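Local coordinates for putative Glycosidase (Bacteroides thetaiotaomicron, PDB 3R67), which is a putative glycosidase of the beta-fructosidase clan, built as a five-bladed beta-propeller; its precise function is not established, at residues A[33-38]-A[81-86]; A[38-43]-A[113-118]; A[61-66]-A[93-98]; A[101-106]-A[134-139]; A[184-189]-A[328-333]. One frame throughout, in Å; residues are numbered along the deposited sequence.

Contact 1: A[33-38]-A[81-86]; sequences TVFYCP and TSRLGY
Cys37 and Phe35, both from strand 35-37, meet one long side chain, that of Arg83 on strand 82-89, which ties the small sheet of strands 35-37 and 42-44 to a four-stranded blade. The polar part is a single hydrogen bond: Arg83 NH2 donates to Cys37 SG over 3.3 Å, with an N-H...S angle of 152° and the sulfur 16° out of the guanidinium plane. The other terminal nitrogen, NH1, forms a salt bridge to Asp71. The second kind of contact is packing. Phe35 CE2 lies 3.4 Å from Arg83 NE and 3.7 Å from Arg83 CD, with ring and guanidinium planes strongly inclined. Arg83 spans the gap because its chain is fully extended from CG to NE, and Thr81 CG2 rests over the centre of the guanidinium, 3.5 Å above its plane. Tyr104 also touches both Phe35 and Arg83. Burying the guanidinium is probably made affordable by Asp71, and this anion, the soft sulfur acceptor and the flanking Phe35 and Thr81 would together restrict its rotation.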
# COMPACT_ATOMS: atom_id res chain seq x y z
N THR A 33 14.43 6.91 -19.13
CA THR A 33 14.46 5.44 -19.09
C THR A 33 13.39 4.87 -20.02
O THR A 33 12.32 5.45 -20.20
CB THR A 33 14.29 4.93 -17.67
OG1 THR A 33 13.08 5.45 -17.15
CG2 THR A 33 15.48 5.27 -16.77
N VAL A 34 13.68 3.73 -20.61
CA VAL A 34 12.78 3.14 -21.59
C VAL A 34 12.59 1.64 -21.28
O VAL A 34 13.42 1.00 -20.63
CB VAL A 34 13.38 3.40 -23.01
CG1 VAL A 34 14.73 2.72 -23.19
CG2 VAL A 34 12.42 3.04 -24.12
N PHE A 35 11.46 1.10 -21.75
CA PHE A 35 11.10 -0.30 -21.59
C PHE A 35 10.35 -0.80 -22.81
O PHE A 35 9.51 -0.08 -23.34
CB PHE A 35 10.24 -0.44 -20.33
CG PHE A 35 9.35 -1.65 -20.18
CD1 PHE A 35 9.90 -2.90 -19.87
CD2 PHE A 35 7.97 -1.52 -20.18
CE1 PHE A 35 9.07 -4.00 -19.63
CE2 PHE A 35 7.14 -2.62 -19.96
CZ PHE A 35 7.71 -3.86 -19.71
N TYR A 36 10.64 -2.01 -23.27
CA TYR A 36 9.87 -2.55 -24.37
C TYR A 36 8.66 -3.27 -23.80
O TYR A 36 8.81 -4.33 -23.17
CB TYR A 36 10.71 -3.46 -25.25
CG TYR A 36 10.01 -3.73 -26.56
CD1 TYR A 36 10.20 -2.89 -27.65
CD2 TYR A 36 9.09 -4.77 -26.67
CE1 TYR A 36 9.54 -3.12 -28.85
CE2 TYR A 36 8.40 -4.99 -27.86
CZ TYR A 36 8.64 -4.17 -28.95
OH TYR A 36 7.98 -4.38 -30.13
N CYS A 37 7.47 -2.68 -23.97
CA CYS A 37 6.25 -3.23 -23.38
C CYS A 37 5.74 -4.40 -24.22
O CYS A 37 5.51 -4.26 -25.43
CB CYS A 37 5.17 -2.16 -23.24
SG CYS A 37 3.60 -2.79 -22.61
N PRO A 38 5.52 -5.57 -23.57
CA PRO A 38 5.00 -6.73 -24.32
C PRO A 38 3.52 -6.55 -24.74
O PRO A 38 3.09 -7.25 -25.65
CB PRO A 38 5.16 -7.89 -23.34
CG PRO A 38 5.15 -7.26 -21.99
CD PRO A 38 5.75 -5.90 -22.14
N THR A 81 -0.70 3.73 -17.97
CA THR A 81 -0.47 2.35 -17.50
C THR A 81 0.46 2.37 -16.29
O THR A 81 1.49 3.06 -16.31
CB THR A 81 0.11 1.49 -18.65
OG1 THR A 81 -0.83 1.46 -19.72
CG2 THR A 81 0.41 0.04 -18.23
N SER A 82 0.12 1.61 -15.26
CA SER A 82 0.95 1.48 -14.07
C SER A 82 1.81 0.21 -14.15
O SER A 82 1.33 -0.86 -14.51
CB SER A 82 0.12 1.49 -12.79
OG SER A 82 -0.50 2.75 -12.63
N ARG A 83 3.10 0.39 -13.87
CA ARG A 83 4.17 -0.62 -13.82
C ARG A 83 4.97 -0.36 -12.56
O ARG A 83 4.93 0.76 -12.06
CB ARG A 83 5.04 -0.57 -15.08
CG ARG A 83 4.24 -0.84 -16.35
CD ARG A 83 5.13 -0.72 -17.56
NE ARG A 83 4.38 -0.91 -18.81
CZ ARG A 83 3.82 0.07 -19.49
NH1 ARG A 83 3.86 1.31 -19.03
NH2 ARG A 83 3.20 -0.18 -20.63
N LEU A 84 5.67 -1.38 -12.02
CA LEU A 84 6.40 -1.17 -10.78
C LEU A 84 7.91 -1.09 -11.01
O LEU A 84 8.51 -1.99 -11.61
CB LEU A 84 6.10 -2.26 -9.76
CG LEU A 84 4.62 -2.54 -9.44
CD1 LEU A 84 4.50 -3.61 -8.36
CD2 LEU A 84 3.86 -1.25 -9.03
N GLY A 85 8.49 -0.01 -10.54
CA GLY A 85 9.92 0.21 -10.58
C GLY A 85 10.59 -0.41 -9.37
O GLY A 85 9.91 -0.72 -8.39
N TYR A 86 11.91 -0.60 -9.44
CA TYR A 86 12.67 -1.20 -8.35
C TYR A 86 13.75 -0.22 -7.87
O TYR A 86 14.62 0.17 -8.65
CB TYR A 86 13.28 -2.51 -8.87
CG TYR A 86 14.05 -3.36 -7.87
CD1 TYR A 86 15.35 -3.01 -7.48
CD2 TYR A 86 13.57 -4.60 -7.46
CE1 TYR A 86 16.10 -3.83 -6.64
CE2 TYR A 86 14.32 -5.43 -6.64
CZ TYR A 86 15.58 -5.04 -6.21
OH TYR A 86 16.29 -5.86 -5.36

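Contact 2: A[38-43]-A[113-118]; sequences PMRQDS and LEWPGG
Trp115 is sandwiched between selenomethionine Met39 on one face and its own neighbour Pro116 on the other, a fold-back consistent with the cis peptide bond between Trp115 and Pro116. Met39 CB sits 3.4 Å from the centroid of the six-membered ring of Trp115, only 9° off the normal, a clear CH-pi contact. Bends at chi2 and chi3 (-54° and -68°) curl the rest of Met39 along the indole, which brings Met39 CE to 3.6 Å from Trp115 CG. The selenium stands above the five-membered ring at a greater distance, 5.1 Å from SE to its centroid, as a Met-aromatic contact. Arg40 comes to the indole's far edge: its NE is 3.4 Å from Trp115 CZ2, so the benzo edge points at one guanidinium face. Arg40 has two conformers, which makes this less certain. The contact lies at the surface, where the turn between strands 35-37 and 42-44 meets the coil linking helix 111-114 to strand 118-126; Pro105 packs on Trp115 as well.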
# COMPACT_ATOMS: atom_id res chain seq x y z
N PRO A 38 5.52 -5.57 -23.57
CA PRO A 38 5.00 -6.73 -24.32
C PRO A 38 3.52 -6.55 -24.74
O PRO A 38 3.09 -7.25 -25.65
CB PRO A 38 5.16 -7.89 -23.34
CG PRO A 38 5.15 -7.26 -21.99
CD PRO A 38 5.75 -5.90 -22.14
N MSE A 39 2.74 -5.62 -24.10
CA MSE A 39 1.35 -5.39 -24.52
C MSE A 39 1.28 -4.34 -25.65
O MSE A 39 0.60 -4.57 -26.67
CB MSE A 39 0.47 -4.95 -23.35
CG MSE A 39 0.20 -6.06 -22.36
SE MSE A 39 -0.55 -7.64 -23.22
CE MSE A 39 -2.35 -7.01 -23.78
N ARG A 40 1.99 -3.19 -25.46
CA ARG A 40 2.06 -2.10 -26.44
C ARG A 40 2.86 -2.52 -27.68
O ARG A 40 2.68 -1.93 -28.76
CB ARG A 40 2.70 -0.83 -25.83
CG ARG A 40 1.87 -0.11 -24.77
CD ARG A 40 0.64 0.57 -25.33
NE ARG A 40 -0.15 1.21 -24.28
CZ ARG A 40 -1.33 1.79 -24.47
NH1 ARG A 40 -1.89 1.79 -25.67
NH2 ARG A 40 -1.97 2.34 -23.45
N GLN A 41 3.76 -3.53 -27.51
CA GLN A 41 4.66 -4.03 -28.56
C GLN A 41 5.40 -2.82 -29.14
O GLN A 41 5.35 -2.56 -30.34
CB GLN A 41 3.94 -4.86 -29.64
CG GLN A 41 3.50 -6.24 -29.15
CD GLN A 41 2.83 -7.06 -30.23
OE1 GLN A 41 2.63 -6.62 -31.38
NE2 GLN A 41 2.45 -8.28 -29.89
N ASP A 42 5.98 -2.03 -28.22
CA ASP A 42 6.69 -0.80 -28.54
C ASP A 42 7.39 -0.30 -27.31
O ASP A 42 7.04 -0.71 -26.20
CB ASP A 42 5.72 0.26 -29.10
CG ASP A 42 6.36 1.27 -30.04
OD1 ASP A 42 7.61 1.23 -30.22
OD2 ASP A 42 5.61 2.07 -30.64
N SER A 43 8.39 0.57 -27.49
CA SER A 43 9.17 1.19 -26.41
C SER A 43 8.33 2.20 -25.68
O SER A 43 7.58 2.98 -26.28
CB SER A 43 10.43 1.85 -26.94
OG SER A 43 11.24 0.85 -27.53
N LEU A 113 -7.43 -8.73 -17.06
CA LEU A 113 -7.66 -8.03 -15.81
C LEU A 113 -6.71 -6.86 -15.64
O LEU A 113 -7.06 -5.93 -14.91
CB LEU A 113 -7.50 -9.03 -14.65
CG LEU A 113 -8.32 -10.32 -14.75
CD1 LEU A 113 -8.08 -11.22 -13.56
CD2 LEU A 113 -9.81 -10.05 -14.93
N GLU A 114 -5.54 -6.87 -16.31
CA GLU A 114 -4.50 -5.84 -16.12
C GLU A 114 -4.31 -4.90 -17.34
O GLU A 114 -3.64 -3.88 -17.20
CB GLU A 114 -3.15 -6.52 -15.83
CG GLU A 114 -3.17 -7.27 -14.51
CD GLU A 114 -1.93 -8.06 -14.12
OE1 GLU A 114 -0.96 -8.09 -14.90
OE2 GLU A 114 -1.94 -8.67 -13.02
N TRP A 115 -4.90 -5.20 -18.49
CA TRP A 115 -4.68 -4.30 -19.62
C TRP A 115 -5.91 -3.39 -19.84
O TRP A 115 -7.04 -3.89 -19.81
CB TRP A 115 -4.34 -5.10 -20.91
CG TRP A 115 -3.80 -4.22 -22.00
CD1 TRP A 115 -4.45 -3.84 -23.13
CD2 TRP A 115 -2.58 -3.45 -21.95
NE1 TRP A 115 -3.69 -2.93 -23.83
CE2 TRP A 115 -2.56 -2.63 -23.10
CE3 TRP A 115 -1.55 -3.31 -21.01
CZ2 TRP A 115 -1.50 -1.75 -23.37
CZ3 TRP A 115 -0.53 -2.43 -21.27
CH2 TRP A 115 -0.50 -1.66 -22.43
N PRO A 116 -5.72 -2.06 -20.03
CA PRO A 116 -4.45 -1.32 -20.16
C PRO A 116 -3.99 -0.55 -18.91
O PRO A 116 -2.94 0.08 -18.98
CB PRO A 116 -4.77 -0.31 -21.27
CG PRO A 116 -6.28 -0.08 -21.18
CD PRO A 116 -6.87 -1.18 -20.32
N GLY A 117 -4.72 -0.60 -17.82
CA GLY A 117 -4.40 0.15 -16.61
C GLY A 117 -3.15 -0.26 -15.86
O GLY A 117 -2.52 0.57 -15.19
N GLY A 118 -2.80 -1.54 -15.96
CA GLY A 118 -1.62 -2.07 -15.32
C GLY A 118 -1.79 -2.58 -13.90
O GLY A 118 -2.87 -3.03 -13.50

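Contact 3: A[61-66]-A[93-98]; sequences GKVVVL and LHFNRM
Val63 and Phe95 lie 8.7 Å apart between CA atoms because strands 62-70 and 96-97 are not neighbours: strand 82-89 runs between them, antiparallel to both, in a four-stranded propeller blade. Phe95, of segment 93-98, sends its ring past that middle strand to the face of strand 62-70 carrying Val63 and Val65; Val64 points to the other face. With CG anti to its own carbonyl carbon (chi1 -77°), Phe95 places the CE2 and CZ end of its ring at the valines. Val65 meets it roughly at a right angle. Val63 is more distant, with its backbone O 3.8 Å from Phe95 CE2 and its CG1 4.0 Å from Phe95 CZ. Ile26 also touches Phe95, while Tyr338 of strand 334-341, in another blade, touches both valines, consistent with packing between blades. The tightest approach is made by the Val65 branch that lies beside its backbone N: CG2 stands 3.5 Å from Phe95 CE2 and 3.7 Å from Phe95 CZ.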
# COMPACT_ATOMS: atom_id res chain seq x y z
N GLY A 61 19.73 -7.62 3.09
CA GLY A 61 20.30 -6.50 3.85
C GLY A 61 20.03 -5.11 3.31
O GLY A 61 20.59 -4.13 3.82
N LYS A 62 19.14 -5.00 2.30
CA LYS A 62 18.80 -3.72 1.69
C LYS A 62 17.30 -3.44 1.78
O LYS A 62 16.49 -4.36 1.88
CB LYS A 62 19.23 -3.68 0.20
CG LYS A 62 20.74 -3.76 -0.00
CD LYS A 62 21.15 -3.63 -1.46
CE LYS A 62 22.65 -3.70 -1.61
NZ LYS A 62 23.07 -3.55 -3.02
N VAL A 63 16.96 -2.15 1.80
CA VAL A 63 15.58 -1.70 1.73
C VAL A 63 15.22 -1.65 0.25
O VAL A 63 15.92 -0.99 -0.51
CB VAL A 63 15.31 -0.35 2.45
CG1 VAL A 63 13.85 0.05 2.31
CG2 VAL A 63 15.72 -0.39 3.93
N VAL A 64 14.17 -2.37 -0.17
CA VAL A 64 13.75 -2.36 -1.56
C VAL A 64 12.38 -1.73 -1.63
O VAL A 64 11.47 -2.15 -0.93
CB VAL A 64 13.77 -3.76 -2.22
CG1 VAL A 64 13.19 -3.72 -3.64
CG2 VAL A 64 15.18 -4.33 -2.24
N VAL A 65 12.24 -0.68 -2.46
CA VAL A 65 11.00 0.04 -2.67
C VAL A 65 10.52 -0.30 -4.09
O VAL A 65 11.26 -0.14 -5.06
CB VAL A 65 11.17 1.58 -2.42
CG1 VAL A 65 10.03 2.40 -3.04
CG2 VAL A 65 11.33 1.90 -0.93
N LEU A 66 9.29 -0.83 -4.18
CA LEU A 66 8.67 -1.15 -5.48
C LEU A 66 7.65 -0.06 -5.74
O LEU A 66 6.59 -0.04 -5.11
CB LEU A 66 8.06 -2.58 -5.53
CG LEU A 66 9.01 -3.76 -5.22
CD1 LEU A 66 8.24 -5.07 -5.25
CD2 LEU A 66 10.18 -3.83 -6.22
N LEU A 93 17.34 5.58 3.14
CA LEU A 93 17.19 7.00 2.83
C LEU A 93 17.66 7.34 1.41
O LEU A 93 16.96 8.07 0.71
CB LEU A 93 17.98 7.87 3.82
CG LEU A 93 17.70 7.73 5.33
CD1 LEU A 93 18.65 8.61 6.12
CD2 LEU A 93 16.28 8.07 5.67
N HIS A 94 18.85 6.84 1.01
CA HIS A 94 19.37 7.10 -0.33
C HIS A 94 19.18 5.86 -1.20
O HIS A 94 19.64 4.77 -0.87
CB HIS A 94 20.84 7.54 -0.32
CG HIS A 94 21.34 7.78 -1.72
ND1 HIS A 94 21.04 8.96 -2.40
CD2 HIS A 94 22.04 6.97 -2.54
CE1 HIS A 94 21.58 8.82 -3.60
NE2 HIS A 94 22.20 7.65 -3.73
N PHE A 95 18.51 6.04 -2.32
CA PHE A 95 18.13 4.95 -3.21
C PHE A 95 18.73 5.03 -4.58
O PHE A 95 18.91 6.12 -5.13
CB PHE A 95 16.59 4.97 -3.37
CG PHE A 95 15.87 4.40 -2.17
CD1 PHE A 95 15.65 5.18 -1.03
CD2 PHE A 95 15.43 3.08 -2.17
CE1 PHE A 95 15.02 4.63 0.09
CE2 PHE A 95 14.79 2.55 -1.05
CZ PHE A 95 14.59 3.32 0.07
N ASN A 96 19.03 3.84 -5.14
CA ASN A 96 19.44 3.61 -6.53
C ASN A 96 18.28 2.94 -7.22
O ASN A 96 17.42 2.38 -6.54
CB ASN A 96 20.73 2.84 -6.66
CG ASN A 96 21.94 3.67 -6.33
OD1 ASN A 96 22.24 4.68 -6.99
ND2 ASN A 96 22.70 3.23 -5.34
N ARG A 97 18.20 3.02 -8.54
CA ARG A 97 17.04 2.50 -9.26
C ARG A 97 17.41 1.70 -10.49
O ARG A 97 18.36 2.04 -11.22
CB ARG A 97 16.15 3.68 -9.71
CG ARG A 97 15.44 4.41 -8.57
CD ARG A 97 15.12 5.87 -8.90
NE ARG A 97 14.15 6.01 -9.98
CZ ARG A 97 13.71 7.18 -10.42
NH1 ARG A 97 14.17 8.31 -9.91
NH2 ARG A 97 12.80 7.23 -11.39
N MSE A 98 16.61 0.67 -10.77
CA MSE A 98 16.69 -0.07 -12.02
C MSE A 98 16.06 0.79 -13.10
O MSE A 98 15.19 1.62 -12.80
CB MSE A 98 16.03 -1.45 -11.90
CG MSE A 98 16.89 -2.42 -11.08
SE MSE A 98 16.11 -4.19 -10.91
CE MSE A 98 15.93 -4.66 -12.81

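Contact 4: A[101-106]-A[134-139]; sequences PVFYPA and MLYTQW
Phe103 drives the edge of its ring into the face of Tyr136, a T-shaped pair that joins the linker between two propeller blades to strand 132-139 of the second one. The ring centroids are 4.7 Å apart and the planes stand at 80°. Tyr136 takes the crowded position, its CG between backbone N and carbonyl carbon (chi1 67°), which turns the ring's face to the linker; its OH is hydrogen-bonded to Glu114, which helps hold the ring's far end. In Phe103, chi1 of -164° directs the ring toward strand 132-139, where its CE2-CZ edge meets Tyr136. On one face of Phe103 lies selenomethionine Met134, two residues before Tyr136. Its extended chain, with SE close to anti to CA, carries the selenium over the ring, a Met-aromatic contact with SE 4.0 Å from the Phe103 centroid. Lys159 adds a cation-pi contact to the same ring, and Trp157 meets it edge-to-face. At the point of the T, Phe103 CZ is 3.4 Å from Tyr136 CZ, while Phe103 CE2 sits over the tyrosine ring centre.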
# COMPACT_ATOMS: atom_id res chain seq x y z
N PRO A 101 11.06 -1.64 -15.44
CA PRO A 101 10.16 -2.10 -14.36
C PRO A 101 10.35 -3.59 -14.10
O PRO A 101 10.86 -4.30 -14.98
CB PRO A 101 8.76 -1.79 -14.91
CG PRO A 101 8.90 -1.87 -16.38
CD PRO A 101 10.32 -1.46 -16.70
N VAL A 102 9.97 -4.07 -12.91
CA VAL A 102 10.12 -5.50 -12.55
C VAL A 102 8.73 -6.20 -12.56
O VAL A 102 8.68 -7.43 -12.57
CB VAL A 102 10.85 -5.70 -11.19
CG1 VAL A 102 12.31 -5.28 -11.29
CG2 VAL A 102 10.13 -4.98 -10.04
N PHE A 103 7.64 -5.42 -12.58
CA PHE A 103 6.28 -5.95 -12.54
C PHE A 103 5.39 -5.06 -13.39
O PHE A 103 5.41 -3.83 -13.26
CB PHE A 103 5.80 -6.04 -11.08
CG PHE A 103 4.59 -6.91 -10.91
CD1 PHE A 103 4.73 -8.30 -10.81
CD2 PHE A 103 3.32 -6.36 -10.77
CE1 PHE A 103 3.62 -9.11 -10.62
CE2 PHE A 103 2.21 -7.17 -10.55
CZ PHE A 103 2.37 -8.54 -10.49
N TYR A 104 4.63 -5.69 -14.32
CA TYR A 104 3.85 -4.94 -15.30
C TYR A 104 2.84 -5.80 -16.02
O TYR A 104 3.01 -7.01 -16.03
CB TYR A 104 4.82 -4.33 -16.36
CG TYR A 104 5.92 -5.28 -16.80
CD1 TYR A 104 5.70 -6.19 -17.82
CD2 TYR A 104 7.18 -5.25 -16.20
CE1 TYR A 104 6.70 -7.08 -18.21
CE2 TYR A 104 8.17 -6.15 -16.56
CZ TYR A 104 7.93 -7.06 -17.57
OH TYR A 104 8.90 -7.94 -17.94
N PRO A 105 1.84 -5.21 -16.74
CA PRO A 105 0.95 -6.04 -17.55
C PRO A 105 1.74 -6.68 -18.69
O PRO A 105 2.58 -6.03 -19.33
CB PRO A 105 -0.12 -5.05 -18.04
CG PRO A 105 0.50 -3.75 -18.02
CD PRO A 105 1.48 -3.78 -16.87
N ALA A 106 1.53 -7.98 -18.90
CA ALA A 106 2.25 -8.73 -19.94
C ALA A 106 1.30 -9.68 -20.66
O ALA A 106 0.11 -9.77 -20.31
CB ALA A 106 3.41 -9.50 -19.31
N MSE A 134 3.07 -10.19 -2.61
CA MSE A 134 2.63 -8.88 -3.04
C MSE A 134 1.14 -8.85 -3.29
O MSE A 134 0.63 -9.74 -3.97
CB MSE A 134 3.35 -8.46 -4.33
CG MSE A 134 2.88 -7.09 -4.88
SE MSE A 134 3.26 -6.84 -6.77
CE MSE A 134 5.06 -6.76 -6.64
N LEU A 135 0.47 -7.84 -2.73
CA LEU A 135 -0.96 -7.56 -2.92
C LEU A 135 -1.07 -6.27 -3.68
O LEU A 135 -0.56 -5.25 -3.20
CB LEU A 135 -1.69 -7.50 -1.57
CG LEU A 135 -1.80 -8.81 -0.82
CD1 LEU A 135 -1.97 -8.57 0.61
CD2 LEU A 135 -2.88 -9.71 -1.39
N TYR A 136 -1.64 -6.31 -4.88
CA TYR A 136 -1.73 -5.12 -5.72
C TYR A 136 -3.08 -5.04 -6.42
O TYR A 136 -3.87 -5.98 -6.37
CB TYR A 136 -0.59 -5.18 -6.76
CG TYR A 136 -0.73 -6.29 -7.79
CD1 TYR A 136 -0.33 -7.59 -7.50
CD2 TYR A 136 -1.20 -6.02 -9.07
CE1 TYR A 136 -0.47 -8.62 -8.43
CE2 TYR A 136 -1.32 -7.03 -10.03
CZ TYR A 136 -0.96 -8.33 -9.70
OH TYR A 136 -1.06 -9.35 -10.63
N THR A 137 -3.32 -3.92 -7.08
CA THR A 137 -4.55 -3.72 -7.86
C THR A 137 -4.32 -3.97 -9.33
O THR A 137 -3.40 -3.39 -9.92
CB THR A 137 -5.08 -2.28 -7.67
OG1 THR A 137 -5.10 -1.93 -6.31
CG2 THR A 137 -6.43 -2.07 -8.32
N GLN A 138 -5.18 -4.78 -9.91
CA GLN A 138 -5.31 -5.05 -11.35
C GLN A 138 -6.27 -4.04 -11.91
O GLN A 138 -7.38 -3.94 -11.37
CB GLN A 138 -5.78 -6.49 -11.61
CG GLN A 138 -4.79 -7.54 -11.18
CD GLN A 138 -5.32 -8.93 -11.43
OE1 GLN A 138 -6.47 -9.27 -11.09
NE2 GLN A 138 -4.46 -9.80 -11.93
N TRP A 139 -5.88 -3.27 -12.95
CA TRP A 139 -6.79 -2.24 -13.48
C TRP A 139 -6.89 -2.35 -15.00
O TRP A 139 -5.90 -2.19 -15.71
CB TRP A 139 -6.30 -0.85 -13.03
CG TRP A 139 -7.11 0.34 -13.48
CD1 TRP A 139 -6.64 1.46 -14.08
CD2 TRP A 139 -8.53 0.52 -13.35
NE1 TRP A 139 -7.66 2.36 -14.28
CE2 TRP A 139 -8.83 1.81 -13.84
CE3 TRP A 139 -9.57 -0.24 -12.80
CZ2 TRP A 139 -10.13 2.34 -13.83
CZ3 TRP A 139 -10.85 0.28 -12.78
CH2 TRP A 139 -11.12 1.55 -13.30

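Contact 5: A[184-189]-A[328-333]; sequences TKLVDG and LVFHNQ. With EDO (1,2-ethanediol), chain K.
Phe330 receives two different partners from the end of strand 180-187 and the turn that follows it. Leu186 lays a methyl over one face of the ring, CD1 standing 4.0 Å from Phe330 CD2, and Gly189 brings its carbonyl oxygen to the rim, in the ring plane, with O at 3.5 Å from the same CD2. Leu186 and Phe330 cross at about a right angle, and the phenylalanine, with CG anti to its backbone N (chi1 -176°), leans out of strand 323-331 to meet them. Gly189 has a positive phi (77°), which favours glycine at this position in the turn between strands 180-187 and 190-196. Further out, Trp335 of strand 334-341 touches both Leu186 and Phe330. Farther up strand 323-331, O2 of a 1,2-ethanediol, probably from the crystallisation liquor, donates to Leu328 O over 2.6 Å; the diol also bonds to Thr57. The contact between the two blades is mainly apolar, with a carbonyl facing the weakly positive C-H rim of the ring, and its attraction is probably modest.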
# COMPACT_ATOMS: atom_id res chain seq x y z
N THR A 184 1.69 -8.79 10.06
CA THR A 184 3.09 -9.16 10.23
C THR A 184 3.50 -9.00 11.69
O THR A 184 2.82 -8.33 12.46
CB THR A 184 4.03 -8.31 9.32
OG1 THR A 184 4.04 -6.94 9.74
CG2 THR A 184 3.72 -8.43 7.85
N LYS A 185 4.65 -9.56 12.04
CA LYS A 185 5.21 -9.44 13.39
C LYS A 185 6.72 -9.47 13.30
O LYS A 185 7.26 -9.95 12.31
CB LYS A 185 4.69 -10.55 14.34
CG LYS A 185 5.16 -11.97 14.01
CD LYS A 185 4.62 -12.98 14.99
CE LYS A 185 5.09 -14.37 14.66
NZ LYS A 185 4.54 -15.37 15.61
N LEU A 186 7.39 -8.98 14.35
CA LEU A 186 8.84 -9.08 14.43
C LEU A 186 9.23 -10.39 15.10
O LEU A 186 8.72 -10.72 16.17
CB LEU A 186 9.51 -7.90 15.16
CG LEU A 186 9.44 -6.51 14.55
CD1 LEU A 186 10.21 -5.52 15.42
CD2 LEU A 186 10.02 -6.48 13.14
N VAL A 187 10.12 -11.12 14.46
CA VAL A 187 10.73 -12.34 14.97
C VAL A 187 12.24 -12.10 14.88
O VAL A 187 12.77 -11.98 13.77
CB VAL A 187 10.24 -13.65 14.28
CG1 VAL A 187 11.01 -14.87 14.81
CG2 VAL A 187 8.74 -13.83 14.46
N ASP A 188 12.90 -11.92 16.05
CA ASP A 188 14.33 -11.65 16.20
C ASP A 188 14.74 -10.43 15.33
O ASP A 188 15.75 -10.47 14.62
CB ASP A 188 15.17 -12.90 15.83
CG ASP A 188 14.89 -14.10 16.73
OD1 ASP A 188 14.81 -13.90 17.97
OD2 ASP A 188 14.85 -15.24 16.20
N GLY A 189 13.94 -9.37 15.40
CA GLY A 189 14.17 -8.14 14.64
C GLY A 189 13.80 -8.20 13.17
O GLY A 189 13.95 -7.19 12.47
N LEU A 328 6.34 -0.06 4.86
CA LEU A 328 6.85 0.05 6.25
C LEU A 328 7.90 -1.02 6.51
O LEU A 328 7.61 -2.21 6.34
CB LEU A 328 5.70 -0.05 7.27
CG LEU A 328 6.03 0.18 8.78
CD1 LEU A 328 6.67 1.54 9.02
CD2 LEU A 328 4.79 0.03 9.67
N VAL A 329 9.13 -0.61 6.88
CA VAL A 329 10.21 -1.57 7.13
C VAL A 329 10.92 -1.21 8.43
O VAL A 329 10.98 -0.05 8.81
CB VAL A 329 11.23 -1.71 5.95
CG1 VAL A 329 10.55 -2.15 4.66
CG2 VAL A 329 12.04 -0.43 5.71
N PHE A 330 11.47 -2.24 9.09
CA PHE A 330 12.29 -2.09 10.29
C PHE A 330 13.71 -2.37 9.88
O PHE A 330 14.04 -3.47 9.45
CB PHE A 330 11.78 -2.99 11.43
CG PHE A 330 12.52 -2.81 12.73
CD1 PHE A 330 12.46 -1.60 13.42
CD2 PHE A 330 13.23 -3.86 13.30
CE1 PHE A 330 13.11 -1.45 14.66
CE2 PHE A 330 13.85 -3.72 14.54
CZ PHE A 330 13.81 -2.52 15.20
N HIS A 331 14.54 -1.33 9.89
CA HIS A 331 15.90 -1.40 9.37
C HIS A 331 16.84 -0.60 10.24
O HIS A 331 16.59 0.57 10.53
CB HIS A 331 15.90 -0.87 7.92
CG HIS A 331 17.20 -1.02 7.20
ND1 HIS A 331 17.62 -2.26 6.71
CD2 HIS A 331 18.10 -0.08 6.84
CE1 HIS A 331 18.77 -2.03 6.11
NE2 HIS A 331 19.11 -0.74 6.17
N ASN A 332 17.91 -1.25 10.70
CA ASN A 332 18.92 -0.71 11.61
C ASN A 332 18.24 0.03 12.81
O ASN A 332 18.57 1.18 13.10
CB ASN A 332 19.91 0.21 10.88
CG ASN A 332 20.66 -0.41 9.72
OD1 ASN A 332 20.95 0.27 8.75
ND2 ASN A 332 20.96 -1.69 9.77
N GLN A 333 17.29 -0.66 13.48
CA GLN A 333 16.58 -0.29 14.71
C GLN A 333 15.70 0.98 14.57
O GLN A 333 15.37 1.62 15.57
CB GLN A 333 17.55 -0.08 15.88
CG GLN A 333 18.49 -1.27 16.16
CD GLN A 333 17.96 -2.65 15.84
OE1 GLN A 333 17.01 -3.15 16.45
NE2 GLN A 333 18.51 -3.24 14.80
C1 EDO K . 7.62 -5.39 4.80
O1 EDO K . 8.30 -6.65 4.80
C2 EDO K . 6.37 -5.46 5.67
O2 EDO K . 5.89 -4.12 5.91

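Overall arrangement
All five contacts belong to one beta-propeller chain. Contacts 1, 2 and 4 cluster, with the centres of contacts 2 and 4 lying 9 and 10 Å from that of contact 1: strand 35-37 carries contact 1, the turn from it to strand 42-44 carries contact 2, and backbone bonds of Leu84 to Val102 and Phe103 join contact 1 to contact 4. Contact 3 shares a blade with contact 1, since strand 82-89 lies between 62-70 and 96-97, and it is nested within the loop closed by contact 2. Contact 5 comes last along the chain; its centre is about 36 Å from that of contact 2, across the chain's centre, but it touches contact 3 through Val63 and His331. Neighbouring blades are thus linked by both linkers and side-chain packing.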